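Local structure of glucose-6-phosphate 1-dehydrogenase (Kluyveromyces lactis, 7E6I) at residues Asn78-Leu81 and Ser82-Tyr86; Glu404-Asn408 and Tyr409-Glu413; Gly230-Ser234 and Ile235-Arg239. The protein catalyses the NADP+-dependent oxidation of D-glucose 6-phosphate to 6-phospho-D-glucono-1,5-lactone, the first step of the oxidative pentose phosphate pathway. All coordinates share one frame; numbering follows the deposited sequence.

Contact 1 (Asn78-Leu81 and Ser82-Tyr86); sequences NEFL and SMVSY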
ATOM      1  N   ASN A  78      26.130  12.301   8.131  1.00 69.51           N
ATOM      2  CA  ASN A  78      27.127  11.700   9.012  1.00 66.13           C
ATOM      3  C   ASN A  78      26.604  11.587  10.434  1.00 63.86           C
ATOM      4  O   ASN A  78      26.892  10.606  11.129  1.00 64.88           O
ATOM      5  CB  ASN A  78      28.420  12.508   8.976  1.00 65.65           C
ATOM      6  CG  ASN A  78      28.945  12.691   7.571  1.00 71.19           C
ATOM      7  OD1 ASN A  78      29.041  11.736   6.795  1.00 73.41           O
ATOM      8  ND2 ASN A  78      29.288  13.926   7.230  1.00 74.51           N
ATOM      9  N   GLU A  79      25.837  12.582  10.882  1.00 63.29           N
ATOM     10  CA  GLU A  79      25.159  12.486  12.171  1.00 64.69           C
ATOM     11  C   GLU A  79      24.349  11.199  12.262  1.00 65.56           C
ATOM     12  O   GLU A  79      24.485  10.424  13.216  1.00 62.90           O
ATOM     13  CB  GLU A  79      24.244  13.690  12.356  1.00 65.45           C
ATOM     14  CG  GLU A  79      24.801  14.807  13.174  1.00 65.06           C
ATOM     15  CD  GLU A  79      23.859  15.985  13.199  1.00 71.32           C
ATOM     16  OE1 GLU A  79      23.417  16.404  12.108  1.00 72.44           O
ATOM     17  OE2 GLU A  79      23.546  16.477  14.304  1.00 75.38           O
ATOM     18  N   PHE A  80      23.507  10.957  11.252  1.00 63.19           N
ATOM     19  CA  PHE A  80      22.625   9.794  11.252  1.00 59.95           C
ATOM     20  C   PHE A  80      23.420   8.489  11.254  1.00 59.53           C
ATOM     21  O   PHE A  80      23.147   7.585  12.054  1.00 54.16           O
ATOM     22  CB  PHE A  80      21.700   9.866  10.040  1.00 57.96           C
ATOM     23  CG  PHE A  80      20.844   8.654   9.857  1.00 55.07           C
ATOM     24  CD1 PHE A  80      19.765   8.420  10.696  1.00 52.47           C
ATOM     25  CD2 PHE A  80      21.117   7.744   8.848  1.00 53.56           C
ATOM     26  CE1 PHE A  80      18.976   7.305  10.531  1.00 48.17           C
ATOM     27  CE2 PHE A  80      20.324   6.625   8.678  1.00 52.30           C
ATOM     28  CZ  PHE A  80      19.254   6.404   9.520  1.00 47.06           C
ATOM     29  N   LEU A  81      24.399   8.369  10.349  1.00 60.97           N
ATOM     30  CA  LEU A  81      25.195   7.148  10.266  1.00 58.30           C
ATOM     31  C   LEU A  81      25.839   6.818  11.605  1.00 55.68           C
ATOM     32  O   LEU A  81      25.953   5.646  11.978  1.00 54.14           O
ATOM     33  CB  LEU A  81      26.256   7.286   9.173  1.00 58.89           C
ATOM     34  CG  LEU A  81      25.703   7.410   7.749  1.00 58.75           C
ATOM     35  CD1 LEU A  81      26.780   7.188   6.695  1.00 62.33           C
ATOM     36  CD2 LEU A  81      24.583   6.418   7.551  1.00 57.57           C
ATOM     37  N   SER A  82      26.234   7.841  12.358  1.00 56.91           N
ATOM     38  CA  SER A  82      26.844   7.613  13.660  1.00 56.16           C
ATOM     39  C   SER A  82      25.870   7.018  14.672  1.00 57.44           C
ATOM     40  O   SER A  82      26.314   6.455  15.675  1.00 60.05           O
ATOM     41  CB  SER A  82      27.419   8.920  14.204  1.00 55.07           C
ATOM     42  OG  SER A  82      26.528   9.507  15.134  1.00 55.75           O
ATOM     43  N   MET A  83      24.562   7.133  14.447  1.00 58.10           N
ATOM     44  CA  MET A  83      23.582   6.479  15.311  1.00 56.01           C
ATOM     45  C   MET A  83      23.325   5.031  14.925  1.00 53.27           C
ATOM     46  O   MET A  83      22.663   4.310  15.679  1.00 53.89           O
ATOM     47  CB  MET A  83      22.263   7.254  15.291  1.00 53.65           C
ATOM     48  CG  MET A  83      22.447   8.721  14.998  1.00 55.51           C
ATOM     49  SD  MET A  83      20.889   9.623  14.837  1.00 57.52           S
ATOM     50  CE  MET A  83      20.020   9.107  16.303  1.00 51.54           C
ATOM     51  N   VAL A  84      23.843   4.593  13.786  1.00 53.72           N
ATOM     52  CA  VAL A  84      23.580   3.273  13.235  1.00 52.35           C
ATOM     53  C   VAL A  84      24.741   2.357  13.577  1.00 56.62           C
ATOM     54  O   VAL A  84      25.910   2.746  13.456  1.00 57.44           O
ATOM     55  CB  VAL A  84      23.385   3.359  11.712  1.00 50.24           C
ATOM     56  CG1 VAL A  84      23.512   1.999  11.086  1.00 50.42           C
ATOM     57  CG2 VAL A  84      22.051   3.992  11.394  1.00 54.56           C
ATOM     58  N   SER A  85      24.424   1.138  14.005  1.00 56.98           N
ATOM     59  CA  SER A  85      25.417   0.116  14.297  1.00 55.49           C
ATOM     60  C   SER A  85      24.894  -1.222  13.794  1.00 56.97           C
ATOM     61  O   SER A  85      23.744  -1.329  13.359  1.00 54.61           O
ATOM     62  CB  SER A  85      25.737   0.064  15.792  1.00 55.17           C
ATOM     63  OG  SER A  85      24.767  -0.693  16.486  1.00 55.26           O
ATOM     64  N   TYR A  86      25.754  -2.252  13.859  1.00 55.16           N
ATOM     65  CA  TYR A  86      25.452  -3.575  13.320  1.00 53.49           C
ATOM     66  C   TYR A  86      25.774  -4.673  14.326  1.00 55.97           C
ATOM     67  O   TYR A  86      26.785  -4.619  15.032  1.00 56.36           O
ATOM     68  CB  TYR A  86      26.224  -3.847  12.026  1.00 55.05           C
ATOM     69  CG  TYR A  86      25.817  -5.128  11.304  1.00 58.45           C
ATOM     70  CD1 TYR A  86      24.944  -5.089  10.220  1.00 55.53           C
ATOM     71  CD2 TYR A  86      26.322  -6.373  11.693  1.00 56.01           C
ATOM     72  CE1 TYR A  86      24.580  -6.251   9.548  1.00 56.63           C
ATOM     73  CE2 TYR A  86      25.958  -7.543  11.025  1.00 56.39           C
ATOM     74  CZ  TYR A  86      25.090  -7.477   9.953  1.00 57.13           C
ATOM     75  OH  TYR A  86      24.719  -8.626   9.281  1.00 54.65           O
TER
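F80 and V84, both buried, meet where helix 74-83 of the Rossmann domain gives way to strand 84-88, an edge strand of its parallel sheet. The methyl CG2 of V84 sits over one face of the F80 ring, displaced toward the rim, with CZ of F80 4.1 Å from CG2 of V84. F80 has CG anti to its backbone N (chi1 174°), which sets the ring beside its own carbonyl carbon, where CZ can reach V84 CG2. Its surroundings are close-set: F30 meets it ring to ring, and I44 touches both F80 and V84. M83 joins from an oblique direction, its sulfur SD lying 4.5 Å from F80 CD1.

N78, E79 and S82 are exposed, and the packing there is looser. The hydroxyl of S82 turns back on its own helix: OG of S82 donates to the E79 carbonyl O at 2.9 Å, tilted 19° from the carbonyl plane. The same oxygen receives a second, weak bond from S82 N, whose better acceptor is N78 O at 3.1 Å.

From here the backbone bonds span three residues instead of four: M83 N binds F80 O at 2.8 Å and V84 N binds L81 O at 3.0 Å, and both donors stand well above the carbonyl planes. NH2 of R58 gives a hydrogen bond to V84 O. The final turn thus relies on carbonyl-directed hydrogen bonds, one of them from an exposed serine hydroxyl, and on hydrocarbon packing where F80 and V84 are buried.

Contact 2 (Glu404-Asn408 and Tyr409-Glu413); sequences ERYKN and YWIPE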
ATOM      1  N   GLU A 404       0.783  23.016  -5.874  1.00 84.75           N
ATOM      2  CA  GLU A 404       0.642  24.318  -5.229  1.00 85.71           C
ATOM      3  C   GLU A 404       1.191  24.284  -3.808  1.00 85.58           C
ATOM      4  O   GLU A 404       2.229  24.882  -3.511  1.00 88.38           O
ATOM      5  CB  GLU A 404      -0.826  24.752  -5.184  1.00 84.92           C
ATOM      6  CG  GLU A 404      -1.440  25.145  -6.512  1.00 83.25           C
ATOM      7  CD  GLU A 404      -2.950  24.945  -6.520  1.00 86.52           C
ATOM      8  OE1 GLU A 404      -3.482  24.393  -7.514  1.00 79.50           O
ATOM      9  OE2 GLU A 404      -3.603  25.331  -5.520  1.00 89.35           O
ATOM     10  N   ARG A 405       0.521  23.540  -2.937  1.00 82.54           N
ATOM     11  CA  ARG A 405       0.829  23.560  -1.515  1.00 86.33           C
ATOM     12  C   ARG A 405       2.052  22.729  -1.141  1.00 86.30           C
ATOM     13  O   ARG A 405       2.639  22.958  -0.078  1.00 85.44           O
ATOM     14  CB  ARG A 405      -0.399  23.070  -0.760  1.00 84.25           C
ATOM     15  CG  ARG A 405      -1.646  23.637  -1.384  1.00 82.97           C
ATOM     16  CD  ARG A 405      -2.859  23.476  -0.486  1.00 77.82           C
ATOM     17  NE  ARG A 405      -3.227  22.091  -0.261  1.00 76.13           N
ATOM     18  CZ  ARG A 405      -3.887  21.679   0.820  1.00 72.68           C
ATOM     19  NH1 ARG A 405      -4.267  22.550   1.744  1.00 71.71           N
ATOM     20  NH2 ARG A 405      -4.208  20.420   0.995  1.00 69.91           N
ATOM     21  N   TYR A 406       2.456  21.774  -1.981  1.00 86.71           N
ATOM     22  CA  TYR A 406       3.503  20.843  -1.567  1.00 84.08           C
ATOM     23  C   TYR A 406       4.897  21.434  -1.727  1.00 87.00           C
ATOM     24  O   TYR A 406       5.818  21.016  -1.017  1.00 83.71           O
ATOM     25  CB  TYR A 406       3.394  19.521  -2.338  1.00 81.62           C
ATOM     26  CG  TYR A 406       2.161  18.700  -1.991  1.00 78.78           C
ATOM     27  CD1 TYR A 406       1.282  19.118  -0.991  1.00 76.82           C
ATOM     28  CD2 TYR A 406       1.869  17.513  -2.664  1.00 72.75           C
ATOM     29  CE1 TYR A 406       0.143  18.380  -0.667  1.00 72.29           C
ATOM     30  CE2 TYR A 406       0.727  16.760  -2.347  1.00 67.68           C
ATOM     31  CZ  TYR A 406      -0.134  17.201  -1.343  1.00 68.98           C
ATOM     32  OH  TYR A 406      -1.277  16.487  -0.992  1.00 64.35           O
ATOM     33  N   LYS A 407       5.077  22.402  -2.631  1.00 89.92           N
ATOM     34  CA  LYS A 407       6.349  23.116  -2.705  1.00 90.02           C
ATOM     35  C   LYS A 407       6.637  23.906  -1.432  1.00 89.32           C
ATOM     36  O   LYS A 407       7.748  24.429  -1.281  1.00 87.02           O
ATOM     37  CB  LYS A 407       6.371  24.053  -3.924  1.00 89.75           C
ATOM     38  CG  LYS A 407       6.484  23.341  -5.279  1.00 92.13           C
ATOM     39  CD  LYS A 407       5.422  23.804  -6.275  1.00 91.67           C
ATOM     40  CE  LYS A 407       5.746  23.376  -7.708  1.00 88.72           C
ATOM     41  NZ  LYS A 407       6.436  22.049  -7.786  1.00 81.62           N
ATOM     42  N   ASN A 408       5.666  23.994  -0.517  1.00 88.38           N
ATOM     43  CA  ASN A 408       5.779  24.657   0.777  1.00 83.21           C
ATOM     44  C   ASN A 408       6.040  23.685   1.921  1.00 82.34           C
ATOM     45  O   ASN A 408       6.768  24.022   2.860  1.00 85.96           O
ATOM     46  CB  ASN A 408       4.495  25.456   1.058  1.00 85.94           C
ATOM     47  CG  ASN A 408       4.512  26.177   2.409  1.00 87.18           C
ATOM     48  OD1 ASN A 408       4.665  25.561   3.469  1.00 85.53           O
ATOM     49  ND2 ASN A 408       4.332  27.493   2.370  1.00 86.25           N
ATOM     50  N   TYR A 409       5.459  22.488   1.875  1.00 79.99           N
ATOM     51  CA  TYR A 409       5.567  21.529   2.964  1.00 72.62           C
ATOM     52  C   TYR A 409       6.562  20.415   2.628  1.00 63.78           C
ATOM     53  O   TYR A 409       6.999  20.241   1.489  1.00 62.51           O
ATOM     54  CB  TYR A 409       4.195  20.916   3.288  1.00 67.89           C
ATOM     55  CG  TYR A 409       3.174  21.837   3.935  1.00 67.88           C
ATOM     56  CD1 TYR A 409       2.495  22.800   3.184  1.00 68.91           C
ATOM     57  CD2 TYR A 409       2.853  21.711   5.286  1.00 61.33           C
ATOM     58  CE1 TYR A 409       1.541  23.630   3.765  1.00 67.04           C
ATOM     59  CE2 TYR A 409       1.901  22.535   5.878  1.00 62.90           C
ATOM     60  CZ  TYR A 409       1.248  23.496   5.113  1.00 66.10           C
ATOM     61  OH  TYR A 409       0.305  24.323   5.690  1.00 60.29           O
ATOM     62  N   TRP A 410       6.911  19.652   3.661  1.00 59.02           N
ATOM     63  CA  TRP A 410       7.706  18.435   3.530  1.00 53.74           C
ATOM     64  C   TRP A 410       6.744  17.263   3.375  1.00 50.70           C
ATOM     65  O   TRP A 410       5.975  16.961   4.293  1.00 48.68           O
ATOM     66  CB  TRP A 410       8.610  18.285   4.751  1.00 54.73           C
ATOM     67  CG  TRP A 410       8.886  16.894   5.307  1.00 49.92           C
ATOM     68  CD1 TRP A 410       8.634  16.447   6.593  1.00 49.46           C
ATOM     69  CD2 TRP A 410       9.537  15.824   4.640  1.00 45.95           C
ATOM     70  NE1 TRP A 410       9.057  15.148   6.739  1.00 45.59           N
ATOM     71  CE2 TRP A 410       9.616  14.742   5.555  1.00 47.65           C
ATOM     72  CE3 TRP A 410      10.035  15.657   3.353  1.00 44.57           C
ATOM     73  CZ2 TRP A 410      10.182  13.532   5.219  1.00 46.90           C
ATOM     74  CZ3 TRP A 410      10.589  14.456   3.019  1.00 51.45           C
ATOM     75  CH2 TRP A 410      10.667  13.406   3.947  1.00 52.99           C
ATOM     76  N   ILE A 411       6.761  16.630   2.205  1.00 48.22           N
ATOM     77  CA  ILE A 411       5.914  15.472   1.936  1.00 46.90           C
ATOM     78  C   ILE A 411       6.744  14.202   2.093  1.00 45.70           C
ATOM     79  O   ILE A 411       7.536  13.857   1.206  1.00 45.70           O
ATOM     80  CB  ILE A 411       5.279  15.546   0.537  1.00 50.27           C
ATOM     81  CG1 ILE A 411       4.369  16.773   0.418  1.00 55.46           C
ATOM     82  CG2 ILE A 411       4.475  14.272   0.242  1.00 43.51           C
ATOM     83  CD1 ILE A 411       3.599  17.094   1.670  1.00 52.51           C
ATOM     84  N   PRO A 412       6.582  13.479   3.195  1.00 44.71           N
ATOM     85  CA  PRO A 412       7.355  12.254   3.406  1.00 42.83           C
ATOM     86  C   PRO A 412       7.022  11.175   2.389  1.00 42.68           C
ATOM     87  O   PRO A 412       5.940  11.141   1.802  1.00 42.66           O
ATOM     88  CB  PRO A 412       6.933  11.815   4.811  1.00 39.98           C
ATOM     89  CG  PRO A 412       5.598  12.425   4.987  1.00 42.69           C
ATOM     90  CD  PRO A 412       5.637  13.736   4.291  1.00 43.26           C
ATOM     91  N   GLU A 413       7.981  10.272   2.203  1.00 42.47           N
ATOM     92  CA  GLU A 413       7.738   9.016   1.510  1.00 44.80           C
ATOM     93  C   GLU A 413       6.874   8.091   2.366  1.00 41.61           C
ATOM     94  O   GLU A 413       6.765   8.251   3.587  1.00 36.64           O
ATOM     95  CB  GLU A 413       9.062   8.322   1.185  1.00 47.85           C
ATOM     96  CG  GLU A 413       9.945   9.104   0.249  1.00 49.96           C
ATOM     97  CD  GLU A 413       9.706   8.733  -1.195  1.00 61.28           C
ATOM     98  OE1 GLU A 413       8.688   8.055  -1.475  1.00 65.51           O
ATOM     99  OE2 GLU A 413      10.530   9.127  -2.050  1.00 69.08           O
TER
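With chi1 at -68°, Y406 sets CG anti to its carbonyl carbon, and I411 places CG1 likewise, so that ring and branch cross obliquely where the chain bends away from the helix. CG1 of I411 lies over one face of the Y406 ring, 4.1 Å from the ring centroid and 23° off the normal, a CH-pi contact. It is displaced toward the rim: the closest approach is CG1 of I411 to CG of Y406, at 3.8 Å, and CD1 of I411 reaches the CD1 side of the same ring.

The second meeting is at Y409. The R405 carbonyl O lies in the plane of its ring, at the edge, 3.3 Å from CD1 of Y409. Over a face comes the N408 side-chain oxygen, OD1, 3.5 Å from CD1 of Y409, with the amide plane turned 39° against the ring.

All this takes place where helix 403-406 runs out into the loop leading to helix 414-423, with E413 as the N-cap residue of the latter. The hydrogen bonds of Y409 N to R405 O and Y406 O are both weak. Y406 also meets the ring of Y402 and touches E188 and M189 of helix 188-191. Cutting Y406 back to an alanine would probably leave I411 CG1 without the ring face it rests on and open a gap beside helix 188-191. E188 also touches I411.

Contact 3 (Gly230-Ser234 and Ile235-Arg239); sequences GYFDS and IGIIR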
ATOM      1  N   GLY A 230       9.711 -15.493 -13.928  1.00 50.56           N
ATOM      2  CA  GLY A 230       9.534 -16.779 -13.275  1.00 45.91           C
ATOM      3  C   GLY A 230       9.014 -16.635 -11.861  1.00 44.65           C
ATOM      4  O   GLY A 230       8.221 -17.452 -11.392  1.00 44.06           O
ATOM      5  N   TYR A 231       9.451 -15.587 -11.168  1.00 45.62           N
ATOM      6  CA  TYR A 231       8.924 -15.289  -9.842  1.00 47.63           C
ATOM      7  C   TYR A 231       7.470 -14.835  -9.915  1.00 44.13           C
ATOM      8  O   TYR A 231       6.630 -15.265  -9.113  1.00 40.07           O
ATOM      9  CB  TYR A 231       9.774 -14.206  -9.188  1.00 48.05           C
ATOM     10  CG  TYR A 231      11.167 -14.658  -8.840  1.00 53.25           C
ATOM     11  CD1 TYR A 231      11.376 -15.763  -8.025  1.00 54.48           C
ATOM     12  CD2 TYR A 231      12.280 -13.980  -9.333  1.00 55.21           C
ATOM     13  CE1 TYR A 231      12.656 -16.181  -7.703  1.00 56.79           C
ATOM     14  CE2 TYR A 231      13.561 -14.390  -9.021  1.00 56.43           C
ATOM     15  CZ  TYR A 231      13.741 -15.489  -8.202  1.00 58.41           C
ATOM     16  OH  TYR A 231      15.013 -15.905  -7.891  1.00 60.93           O
ATOM     17  N   PHE A 232       7.160 -13.954 -10.862  1.00 42.43           N
ATOM     18  CA  PHE A 232       5.817 -13.410 -10.951  1.00 41.32           C
ATOM     19  C   PHE A 232       4.798 -14.484 -11.285  1.00 41.66           C
ATOM     20  O   PHE A 232       3.604 -14.303 -11.004  1.00 37.17           O
ATOM     21  CB  PHE A 232       5.796 -12.299 -11.996  1.00 39.96           C
ATOM     22  CG  PHE A 232       4.602 -11.395 -11.908  1.00 38.70           C
ATOM     23  CD1 PHE A 232       4.548 -10.383 -10.966  1.00 39.75           C
ATOM     24  CD2 PHE A 232       3.543 -11.538 -12.789  1.00 36.84           C
ATOM     25  CE1 PHE A 232       3.457  -9.530 -10.902  1.00 35.52           C
ATOM     26  CE2 PHE A 232       2.448 -10.699 -12.718  1.00 36.59           C
ATOM     27  CZ  PHE A 232       2.406  -9.693 -11.777  1.00 31.87           C
ATOM     28  N   ASP A 233       5.254 -15.610 -11.841  1.00 41.86           N
ATOM     29  CA  ASP A 233       4.334 -16.596 -12.395  1.00 42.21           C
ATOM     30  C   ASP A 233       3.399 -17.146 -11.332  1.00 41.08           C
ATOM     31  O   ASP A 233       2.210 -17.347 -11.588  1.00 44.22           O
ATOM     32  CB  ASP A 233       5.112 -17.730 -13.054  1.00 44.45           C
ATOM     33  CG  ASP A 233       4.245 -18.559 -13.958  1.00 47.71           C
ATOM     34  OD1 ASP A 233       3.822 -18.008 -14.993  1.00 49.43           O
ATOM     35  OD2 ASP A 233       3.963 -19.737 -13.635  1.00 50.64           O
ATOM     36  N   SER A 234       3.909 -17.389 -10.140  1.00 39.01           N
ATOM     37  CA  SER A 234       3.080 -17.899  -9.064  1.00 42.99           C
ATOM     38  C   SER A 234       2.358 -16.791  -8.299  1.00 42.51           C
ATOM     39  O   SER A 234       1.576 -17.100  -7.391  1.00 41.64           O
ATOM     40  CB  SER A 234       3.943 -18.704  -8.098  1.00 42.83           C
ATOM     41  OG  SER A 234       5.001 -17.895  -7.608  1.00 45.23           O
ATOM     42  N   ILE A 235       2.615 -15.520  -8.631  1.00 39.85           N
ATOM     43  CA  ILE A 235       2.005 -14.373  -7.960  1.00 38.61           C
ATOM     44  C   ILE A 235       0.789 -13.904  -8.755  1.00 37.75           C
ATOM     45  O   ILE A 235      -0.357 -14.108  -8.330  1.00 36.39           O
ATOM     46  CB  ILE A 235       3.001 -13.210  -7.803  1.00 38.07           C
ATOM     47  CG1 ILE A 235       4.271 -13.627  -7.056  1.00 38.44           C
ATOM     48  CG2 ILE A 235       2.347 -12.065  -7.066  1.00 33.21           C
ATOM     49  CD1 ILE A 235       4.015 -14.373  -5.795  1.00 40.38           C
ATOM     50  N   GLY A 236       1.037 -13.259  -9.902  1.00 33.59           N
ATOM     51  CA  GLY A 236       0.001 -12.656 -10.715  1.00 30.84           C
ATOM     52  C   GLY A 236      -0.400 -11.275 -10.216  1.00 32.45           C
ATOM     53  O   GLY A 236      -0.167 -10.902  -9.068  1.00 30.57           O
ATOM     54  N   ILE A 237      -1.038 -10.507 -11.106  1.00 28.59           N
ATOM     55  CA  ILE A 237      -1.270  -9.094 -10.816  1.00 26.21           C
ATOM     56  C   ILE A 237      -2.286  -8.939  -9.703  1.00 27.80           C
ATOM     57  O   ILE A 237      -2.223  -7.982  -8.917  1.00 25.52           O
ATOM     58  CB  ILE A 237      -1.710  -8.337 -12.089  1.00 28.35           C
ATOM     59  CG1 ILE A 237      -1.554  -6.831 -11.904  1.00 27.91           C
ATOM     60  CG2 ILE A 237      -3.150  -8.646 -12.462  1.00 26.11           C
ATOM     61  CD1 ILE A 237      -0.138  -6.401 -11.706  1.00 27.65           C
ATOM     62  N   ILE A 238      -3.223  -9.882  -9.602  1.00 27.92           N
ATOM     63  CA  ILE A 238      -4.274  -9.774  -8.609  1.00 28.62           C
ATOM     64  C   ILE A 238      -3.680  -9.866  -7.215  1.00 27.34           C
ATOM     65  O   ILE A 238      -3.914  -8.998  -6.370  1.00 29.73           O
ATOM     66  CB  ILE A 238      -5.354 -10.839  -8.857  1.00 29.88           C
ATOM     67  CG1 ILE A 238      -5.946 -10.624 -10.250  1.00 29.08           C
ATOM     68  CG2 ILE A 238      -6.433 -10.752  -7.802  1.00 29.56           C
ATOM     69  CD1 ILE A 238      -6.882 -11.686 -10.684  1.00 27.72           C
ATOM     70  N   ARG A 239      -2.871 -10.890  -6.971  1.00 28.86           N
ATOM     71  CA  ARG A 239      -2.163 -10.993  -5.700  1.00 29.39           C
ATOM     72  C   ARG A 239      -1.181  -9.854  -5.513  1.00 27.63           C
ATOM     73  O   ARG A 239      -0.940  -9.424  -4.381  1.00 26.90           O
ATOM     74  CB  ARG A 239      -1.390 -12.308  -5.626  1.00 33.78           C
ATOM     75  CG  ARG A 239      -2.131 -13.449  -5.022  1.00 36.07           C
ATOM     76  CD  ARG A 239      -1.171 -14.531  -4.587  1.00 31.37           C
ATOM     77  NE  ARG A 239      -1.884 -15.791  -4.468  1.00 32.66           N
ATOM     78  CZ  ARG A 239      -2.142 -16.589  -5.494  1.00 37.24           C
ATOM     79  NH1 ARG A 239      -1.729 -16.248  -6.711  1.00 37.96           N
ATOM     80  NH2 ARG A 239      -2.800 -17.728  -5.306  1.00 38.47           N
TER
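The F232 ring lies against the backbone of G236, whose N sits over one face, 4.0 Å above the plane and offset toward the rim. At the far end of the ring, CZ of F232 comes within 3.6 Å of I237 N, from an oblique direction, and 4.2 Å from I237 CD1. The guanidinium of R239 is the other flat group: I235 O lies at its edge, in plane, and takes a hydrogen bond from NH1 of R239 at 3.0 Å. That same NH1 forms a salt bridge with E451, while NE binds the carbonyl of H157.

One oxygen, F232 O, accepts two amides. I235 N stands above the carbonyl plane 2.8 Å from F232 O, and G236 N lies nearly in line with the C=O bond, 3.0 Å from F232 O. G236 has a positive phi (82°), a value that favours glycine, and the chain there turns from the first helix into the second. CG1 of I235 rests 3.5 Å from Y231 O.

The turn links helix 229-232 to helix 236-254 at the wall of the substrate pocket: the side chain of F232 is about 5 Å from the bound glucose 6-phosphate and touches D240, a residue of that pocket, while I237 touches K339, another.

Along the chain the order is contact 1, contact 3, contact 2. Contact 1 belongs to the NAD-binding domain, where helix 74-83 passes into strand 84-88 at one edge of the six-stranded parallel sheet. The other two lie in the C-terminal domain, on opposite sides of the chain's centre, their own centres about 35 Å apart. Contact 1 lies about 27 Å from contact 2 and about 37 Å from contact 3, centre to centre, and none touches another. Contact 3 borders the bound glucose 6-phosphate, whereas the I411 side chain of contact 2 stays about 13 Å from it. The three turns thus mark separate places in a two-domain enzyme: the cofactor-binding fold, the substrate pocket and a surface loop.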